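Local coordinates for protein F420-dependent methylenetetrahydromethanopterin dehydrogenase (Methanopyrus kandleri, PDB 1QV9) that catalyses the reversible, coenzyme F420-dependent reduction of methenyl-tetrahydromethanopterin to methylene-tetrahydromethanopterin in methanogenesis from carbon dioxide, at residues V105-E108 against M109-Q112. Sequence-based numbering, arbitrary orientation. Where two conformers were deposited one is given.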
loop_
_atom_site.group_PDB
_atom_site.type_symbol
_atom_site.label_atom_id
_atom_site.label_comp_id
_atom_site.label_asym_id
_atom_site.label_seq_id
_atom_site.Cartn_x
_atom_site.Cartn_y
_atom_site.Cartn_z
ATOM N N VAL A 105 -6.230 -32.518 24.684
ATOM C CA VAL A 105 -5.520 -33.284 25.705
ATOM C C VAL A 105 -5.022 -32.458 26.886
ATOM O O VAL A 105 -4.086 -32.823 27.588
ATOM C CB VAL A 105 -4.357 -34.112 25.073
ATOM C CG1 VAL A 105 -4.931 -35.175 24.165
ATOM C CG2 VAL A 105 -3.420 -33.204 24.244
ATOM N N LYS A 106 -5.684 -31.336 27.116
ATOM C CA LYS A 106 -5.332 -30.474 28.213
ATOM C C LYS A 106 -5.446 -31.257 29.531
ATOM O O LYS A 106 -4.559 -31.194 30.385
ATOM C CB LYS A 106 -6.290 -29.269 28.219
ATOM C CG LYS A 106 -5.828 -28.099 29.043
ATOM C CD LYS A 106 -6.759 -26.876 28.868
ATOM C CE LYS A 106 -8.014 -26.987 29.732
ATOM N NZ LYS A 106 -7.735 -27.195 31.187
ATOM N N ASP A 107 -6.552 -31.980 29.701
ATOM C CA ASP A 107 -6.718 -32.717 30.950
ATOM C C ASP A 107 -5.645 -33.797 31.092
ATOM O O ASP A 107 -5.101 -33.985 32.176
ATOM C CB ASP A 107 -8.127 -33.339 31.037
ATOM C CG ASP A 107 -9.211 -32.298 31.270
ATOM O OD1 ASP A 107 -8.919 -31.236 31.861
ATOM O OD2 ASP A 107 -10.360 -32.554 30.871
ATOM N N GLU A 108 -5.339 -34.495 29.994
ATOM C CA GLU A 108 -4.294 -35.516 30.016
ATOM C C GLU A 108 -2.975 -34.903 30.440
ATOM O O GLU A 108 -2.259 -35.468 31.252
ATOM C CB GLU A 108 -4.080 -36.149 28.633
ATOM C CG GLU A 108 -5.046 -37.232 28.245
ATOM C CD GLU A 108 -4.634 -37.955 26.953
ATOM O OE1 GLU A 108 -3.409 -38.089 26.672
ATOM O OE2 GLU A 108 -5.549 -38.406 26.226
HETATM N N MSE A 109 -2.632 -33.746 29.881
HETATM C CA MSE A 109 -1.358 -33.151 30.256
HETATM C C MSE A 109 -1.293 -32.762 31.707
HETATM O O MSE A 109 -0.262 -32.940 32.347
HETATM C CB MSE A 109 -1.033 -31.927 29.382
HETATM C CG MSE A 109 -0.687 -32.312 27.957
HETATM SE SE MSE A 109 -0.106 -30.830 26.827
HETATM C CE MSE A 109 -1.851 -29.940 26.595
ATOM N N GLU A 110 -2.390 -32.228 32.241
ATOM C CA GLU A 110 -2.366 -31.828 33.649
ATOM C C GLU A 110 -2.177 -33.072 34.517
ATOM O O GLU A 110 -1.431 -33.047 35.478
ATOM C CB GLU A 110 -3.644 -31.062 34.012
ATOM C CG GLU A 110 -3.768 -29.775 33.183
ATOM C CD GLU A 110 -4.993 -28.940 33.495
ATOM O OE1 GLU A 110 -5.810 -29.362 34.340
ATOM O OE2 GLU A 110 -5.147 -27.860 32.882
ATOM N N GLU A 111 -2.814 -34.167 34.135
ATOM C CA GLU A 111 -2.663 -35.421 34.877
ATOM C C GLU A 111 -1.221 -35.943 34.745
ATOM O O GLU A 111 -0.699 -36.567 35.660
ATOM C CB GLU A 111 -3.633 -36.474 34.341
ATOM C CG GLU A 111 -3.606 -37.779 35.142
ATOM C CD GLU A 111 -4.506 -38.855 34.553
ATOM O OE1 GLU A 111 -5.693 -38.559 34.279
ATOM O OE2 GLU A 111 -4.029 -40.000 34.373
ATOM N N GLN A 112 -0.578 -35.647 33.611
ATOM C CA GLN A 112 0.789 -36.078 33.341
ATOM C C GLN A 112 1.789 -35.185 34.030
ATOM O O GLN A 112 2.987 -35.422 33.941
ATOM C CB GLN A 112 1.069 -36.095 31.811
ATOM C CG GLN A 112 0.372 -37.204 31.063
ATOM C CD GLN A 112 0.495 -37.073 29.540
ATOM O OE1 GLN A 112 0.302 -35.995 28.991
ATOM N NE2 GLN A 112 0.769 -38.182 28.858
HETATM O O HOH W 1 -7.469 -31.498 34.462
#
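Val105, at the N-cap, and Met109, a selenomethionine one turn on, form the packed side of this short helix. Met109 N bonds back to Val105 O at 2.9 Å, and the selenomethionine CG lies 3.5 Å from the same Val105 O. Both residues are buried. The other side is polar and more open. Lys106 and Glu110, one turn apart, lie side by side and point the same way; the lysine chain curls at chi3 and chi4 so that NZ forms a salt bridge with Glu110 OE2 at 3.2 Å, meeting it from above the carboxylate plane, while Tyr116 OH also bonds that oxygen. The other carboxylate oxygen, Glu110 OE1, stands 4.4 Å from Asp107 OD1, and one water donates to both, probably easing the repulsion. Towards the C-terminal end, Gln112 N bonds to Glu108 O (2.9 Å), with an N-H...O angle of only 137°. This helix, 106-111, is the crossover of the beta-alpha-beta unit linking parallel strands 94-99 and 115-119: Met109 rests on Tyr116 of the latter, while Arg84 of helix 78-88 touches Val105 and Met109, and its NH2 makes a salt bridge with Glu108 OE1 and a hydrogen bond with Gln112 OE1.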